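Long-range contacts in cell wall surface anchor family protein (Streptococcus pneumoniae, PDB 4OQ1), which serves as an ancillary pilin of Streptococcus pneumoniae, probably anchoring the pilus to the bacterial cell wall: residues A[274-280]-A[297-303]; A[258-262]-A[337-341]. The protein carries 3 engineered substitutions. One frame throughout, in Å; residues are numbered along the deposited sequence.

Both contacts belong to one prealbumin-like (CnaB-type, reverse-immunoglobulin) domain, the C-terminal one of the modelled chain, and their centres lie about 15 Å apart. Contact 1 is in-plane: it zips strand 277-284 to strand 296-301 by backbone hydrogen bonds. Contact 2 runs between layers, joining strand 260-266 of the three-stranded sheet to strand 336-340 of the five-stranded sheet by apolar packing, with no hydrogen bond between its segments. Along the chain the first is nested inside the loop closed by the second. They meet in the core, where Val-280 CG1 lies 4.3 Å from Phe-338 CZ, and Phe-308 is a neighbour common to both.

Contact 1: residues A[274-280]-A[297-303]; sequences QGAMFKV and EVVVTSG
Phe-278 and Val-300 form an antiparallel hydrogen-bonded pair: Phe-278 N donates to Val-300 O at 2.8 Å, and Val-300 N returns a bond to Phe-278 O. Val-280 N to Val-298 O continues the ladder, and on the other side of the pair Ser-302 N bonds to Ala-276 O. Beyond that the ladder gives way to a side-chain bond. Ser-302 OG sits between its own backbone N and carbonyl carbon (chi1 65°), which turns the hydroxyl toward the neighbouring segment to accept from Ala-276 N at 2.8 Å; the same oxygen is also hydrogen-bonded to Leu-273 O. Gly-275 N ends the series with a bond to Ser-302 O.

The axes of the short strands 277-280 and 299-301 approach to 4.7 Å at 154°, the geometry of neighbouring antiparallel strands within the five-stranded sheet of this CnaB-type domain. On the face that carries Phe-278 and Val-300, Val-300 CG2 lies against Phe-278 CB; next to them Val-280 CG2 meets Val-298 CG1 at 3.5 Å. On the other face Met-277 lies alongside Thr-301, with Met-277 CG 3.5 Å from Thr-301 OG1. Farther along, Lys-279 runs over Val-299 CG2 with its CE, and its bend at chi3 carries Lys-279 NZ to a long salt bridge with Glu-297 OE1, 3.6 Å away.

In the second shell, strand 316-322 flanks the other edge of strand 277-284, with backbone bonds joining Lys-279 to Trp-321. Strand 307-310 of the facing sheet packs on the core side: Phe-308, whose ring meets that of Phe-278 with planes about 20° apart, is also touched by the side chains of Val-300 and Ser-302.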
loop_
_atom_site.group_PDB
_atom_site.type_symbol
_atom_site.label_atom_id
_atom_site.label_comp_id
_atom_site.label_asym_id
_atom_site.label_seq_id
_atom_site.Cartn_x
_atom_site.Cartn_y
_atom_site.Cartn_z
ATOM N N GLN A 274 31.460 14.642 35.484
ATOM C CA GLN A 274 30.082 15.017 35.298
ATOM C C GLN A 274 29.942 15.933 34.100
ATOM O O GLN A 274 30.855 16.708 33.753
ATOM C CB GLN A 274 29.627 15.823 36.505
ATOM C CG GLN A 274 28.108 16.002 36.511
ATOM C CD GLN A 274 27.618 16.728 37.757
ATOM O OE1 GLN A 274 28.413 17.189 38.594
ATOM N NE2 GLN A 274 26.312 16.805 37.911
ATOM N N GLY A 275 28.797 15.826 33.448
ATOM C CA GLY A 275 28.422 16.750 32.376
ATOM C C GLY A 275 28.892 16.408 30.952
ATOM O O GLY A 275 28.861 17.271 30.043
ATOM N N ALA A 276 29.334 15.177 30.716
ATOM C CA ALA A 276 29.646 14.780 29.334
ATOM C C ALA A 276 28.313 14.353 28.752
ATOM O O ALA A 276 27.609 13.531 29.341
ATOM C CB ALA A 276 30.628 13.627 29.200
ATOM N N MET A 277 27.921 14.988 27.678
ATOM C CA MET A 277 26.649 14.660 27.039
ATOM C C MET A 277 26.818 13.972 25.718
ATOM O O MET A 277 27.553 14.448 24.835
ATOM C CB MET A 277 25.703 15.909 26.934
ATOM C CG MET A 277 25.538 16.717 28.219
ATOM S SD MET A 277 24.567 18.236 27.958
ATOM C CE MET A 277 22.964 17.507 27.604
ATOM N N PHE A 278 26.065 12.896 25.538
ATOM C CA PHE A 278 26.033 12.174 24.326
ATOM C C PHE A 278 24.651 11.880 23.772
ATOM O O PHE A 278 23.667 11.586 24.537
ATOM C CB PHE A 278 26.737 10.843 24.451
ATOM C CG PHE A 278 28.108 10.903 25.065
ATOM C CD1 PHE A 278 29.248 10.941 24.247
ATOM C CD2 PHE A 278 28.271 10.838 26.422
ATOM C CE1 PHE A 278 30.528 10.920 24.823
ATOM C CE2 PHE A 278 29.542 10.872 26.999
ATOM C CZ PHE A 278 30.667 10.907 26.167
ATOM N N LYS A 279 24.573 11.832 22.456
ATOM C CA LYS A 279 23.360 11.301 21.815
ATOM C C LYS A 279 23.608 9.936 21.336
ATOM O O LYS A 279 24.683 9.672 20.739
ATOM C CB LYS A 279 22.972 12.237 20.669
ATOM C CG LYS A 279 21.710 11.898 19.962
ATOM C CD LYS A 279 21.337 13.010 18.985
ATOM C CE LYS A 279 20.904 14.327 19.650
ATOM N NZ LYS A 279 20.566 15.426 18.663
ATOM N N VAL A 280 22.669 9.003 21.614
ATOM C CA VAL A 280 22.897 7.657 21.168
ATOM C C VAL A 280 22.455 7.445 19.734
ATOM O O VAL A 280 21.371 7.796 19.419
ATOM C CB VAL A 280 22.166 6.632 22.085
ATOM C CG1 VAL A 280 22.470 5.263 21.573
ATOM C CG2 VAL A 280 22.588 6.781 23.558
ATOM N N GLU A 297 14.354 10.832 21.107
ATOM C CA GLU A 297 15.786 10.544 20.890
ATOM C C GLU A 297 16.491 10.359 22.242
ATOM O O GLU A 297 16.156 10.999 23.247
ATOM C CB GLU A 297 16.474 11.660 20.114
ATOM C CG GLU A 297 15.870 11.863 18.753
ATOM C CD GLU A 297 16.472 13.037 17.979
ATOM O OE1 GLU A 297 17.434 13.624 18.420
ATOM O OE2 GLU A 297 15.958 13.354 16.895
ATOM N N VAL A 298 17.449 9.450 22.272
ATOM C CA VAL A 298 18.123 9.091 23.512
ATOM C C VAL A 298 19.357 9.960 23.702
ATOM O O VAL A 298 20.371 9.827 22.944
ATOM C CB VAL A 298 18.555 7.644 23.460
ATOM C CG1 VAL A 298 19.292 7.219 24.732
ATOM C CG2 VAL A 298 17.381 6.718 23.180
ATOM N N VAL A 299 19.319 10.792 24.752
ATOM C CA VAL A 299 20.489 11.600 25.155
ATOM C C VAL A 299 20.894 11.165 26.555
ATOM O O VAL A 299 20.039 10.966 27.451
ATOM C CB VAL A 299 20.187 13.077 25.053
ATOM C CG1 VAL A 299 21.249 13.975 25.708
ATOM C CG2 VAL A 299 20.029 13.441 23.593
ATOM N N VAL A 300 22.186 10.951 26.744
ATOM C CA VAL A 300 22.672 10.630 28.054
ATOM C C VAL A 300 23.734 11.625 28.542
ATOM O O VAL A 300 24.473 12.248 27.762
ATOM C CB VAL A 300 23.185 9.235 28.168
ATOM C CG1 VAL A 300 22.034 8.264 28.101
ATOM C CG2 VAL A 300 24.255 8.961 27.111
ATOM N N THR A 301 23.743 11.819 29.861
ATOM C CA THR A 301 24.701 12.831 30.513
ATOM C C THR A 301 25.424 12.127 31.669
ATOM O O THR A 301 24.773 11.517 32.532
ATOM C CB THR A 301 24.029 14.119 31.080
ATOM O OG1 THR A 301 23.312 14.798 30.057
ATOM C CG2 THR A 301 25.112 15.126 31.643
ATOM N N SER A 302 26.745 12.141 31.651
ATOM C CA SER A 302 27.571 11.582 32.802
ATOM C C SER A 302 27.177 12.319 34.095
ATOM O O SER A 302 27.101 13.516 34.097
ATOM C CB SER A 302 29.079 11.644 32.542
ATOM O OG SER A 302 29.572 12.982 32.451
ATOM N N GLY A 303 26.917 11.541 35.160
ATOM C CA GLY A 303 26.364 12.057 36.414
ATOM C C GLY A 303 27.501 12.510 37.325
ATOM O O GLY A 303 28.653 12.615 36.914
HETATM O O HOH W 1 19.337 9.802 19.796
#

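Contact 2: residues A[258-262]-A[337-341]; sequences GNVDF and SFTIG
Phe-262 points the edge of its ring into the face of Phe-338, a T-shaped pair with centroids 5.1 Å apart and planes at 85°. Its CB starts the side chain toward strand 337-340, and with CG anti to the carbonyl carbon (chi1 -61°) the ring is carried the same way, its CZ foremost. Farther out, Val-260 CG1 lies over one ring face, 3.5 Å above the plane and offset toward the rim. The tip makes the crossing: Phe-262 CZ stands over the centre of the Phe-338 ring, 3.8 Å from Phe-338 CG and 4.2 Å from Phe-338 CZ, so the aim is close to central.

Beside this pair Val-260 CG2 touches both Phe-338 CD1 (3.9 Å) and Ile-340 CD1 (3.5 Å). The other branch of Ile-340, CG2, rests 3.7 Å from Gly-258 CA, where the backbone itself is the packing surface.

The axes of the short strands 260-262 and 337-340 come no nearer than 9.6 Å, a separation of facing sheets in a sandwich rather than of neighbours in one sheet. Leu-320 of strand 316-322 touches both phenylalanines, and Val-310 of strand 307-310 touches Phe-338 and Val-260. No hydrogen bond crosses between the segments, so their cohesion rests on apolar packing and the aromatic pair, in which the positive C-H rim of Phe-262 probably meets the electron-rich face of Phe-338.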
loop_
_atom_site.group_PDB
_atom_site.type_symbol
_atom_site.label_atom_id
_atom_site.label_comp_id
_atom_site.label_asym_id
_atom_site.label_seq_id
_atom_site.Cartn_x
_atom_site.Cartn_y
_atom_site.Cartn_z
ATOM N N GLY A 258 19.377 -5.660 25.270
ATOM C CA GLY A 258 20.393 -5.646 26.337
ATOM C C GLY A 258 20.702 -4.246 26.831
ATOM O O GLY A 258 20.084 -3.253 26.362
ATOM N N ASN A 259 21.627 -4.157 27.812
ATOM C CA ASN A 259 21.916 -2.865 28.521
ATOM C C ASN A 259 23.385 -2.643 28.529
ATOM O O ASN A 259 24.206 -3.585 28.396
ATOM C CB ASN A 259 21.383 -2.856 29.966
ATOM C CG ASN A 259 19.989 -3.447 30.081
ATOM O OD1 ASN A 259 19.131 -3.168 29.278
ATOM N ND2 ASN A 259 19.773 -4.293 31.086
ATOM N N VAL A 260 23.765 -1.386 28.721
ATOM C CA VAL A 260 25.191 -1.084 28.840
ATOM C C VAL A 260 25.342 0.023 29.862
ATOM O O VAL A 260 24.626 1.000 29.853
ATOM C CB VAL A 260 25.875 -0.663 27.531
ATOM C CG1 VAL A 260 27.389 -0.496 27.716
ATOM C CG2 VAL A 260 25.620 -1.685 26.469
ATOM N N ASP A 261 26.290 -0.176 30.752
ATOM C CA ASP A 261 26.622 0.812 31.803
ATOM C C ASP A 261 27.877 1.464 31.379
ATOM O O ASP A 261 28.819 0.794 31.010
ATOM C CB ASP A 261 26.921 0.085 33.084
ATOM C CG ASP A 261 25.665 -0.360 33.789
ATOM O OD1 ASP A 261 24.708 0.452 33.938
ATOM O OD2 ASP A 261 25.634 -1.550 34.180
ATOM N N PHE A 262 27.892 2.765 31.491
ATOM C CA PHE A 262 29.066 3.543 31.203
ATOM C C PHE A 262 29.556 4.368 32.436
ATOM O O PHE A 262 28.778 4.786 33.325
ATOM C CB PHE A 262 28.810 4.529 30.035
ATOM C CG PHE A 262 28.442 3.866 28.736
ATOM C CD1 PHE A 262 29.464 3.472 27.856
ATOM C CD2 PHE A 262 27.163 3.802 28.383
ATOM C CE1 PHE A 262 29.173 2.869 26.688
ATOM C CE2 PHE A 262 26.839 3.197 27.167
ATOM C CZ PHE A 262 27.864 2.711 26.341
ATOM N N SER A 337 32.005 3.672 19.869
ATOM C CA SER A 337 31.250 2.541 19.419
ATOM C C SER A 337 31.034 1.518 20.542
ATOM O O SER A 337 31.917 1.269 21.369
ATOM C CB SER A 337 32.033 1.861 18.277
ATOM O OG SER A 337 31.176 0.825 17.735
ATOM N N PHE A 338 29.868 0.938 20.568
ATOM C CA PHE A 338 29.576 -0.160 21.493
ATOM C C PHE A 338 28.593 -1.080 20.845
ATOM O O PHE A 338 27.765 -0.640 20.044
ATOM C CB PHE A 338 29.081 0.307 22.872
ATOM C CG PHE A 338 27.801 1.071 22.881
ATOM C CD1 PHE A 338 26.670 0.512 23.403
ATOM C CD2 PHE A 338 27.726 2.351 22.435
ATOM C CE1 PHE A 338 25.496 1.188 23.382
ATOM C CE2 PHE A 338 26.578 3.048 22.430
ATOM C CZ PHE A 338 25.435 2.493 22.961
ATOM N N THR A 339 28.623 -2.350 21.278
ATOM C CA THR A 339 27.873 -3.458 20.642
ATOM C C THR A 339 27.102 -4.068 21.739
ATOM O O THR A 339 27.640 -4.306 22.806
ATOM C CB THR A 339 28.832 -4.473 19.993
ATOM O OG1 THR A 339 29.357 -3.840 18.842
ATOM C CG2 THR A 339 28.050 -5.721 19.472
ATOM N N ILE A 340 25.805 -4.195 21.542
ATOM C CA ILE A 340 24.951 -4.959 22.471
ATOM C C ILE A 340 24.729 -6.388 21.952
ATOM O O ILE A 340 24.327 -6.559 20.819
ATOM C CB ILE A 340 23.681 -4.199 22.656
ATOM C CG1 ILE A 340 24.055 -2.816 23.092
ATOM C CG2 ILE A 340 22.734 -4.922 23.606
ATOM C CD1 ILE A 340 23.125 -2.242 24.074
ATOM N N GLY A 341 24.936 -7.402 22.799
ATOM C CA GLY A 341 24.960 -8.790 22.296
ATOM C C GLY A 341 24.911 -9.772 23.423
ATOM O O GLY A 341 24.983 -9.385 24.579
#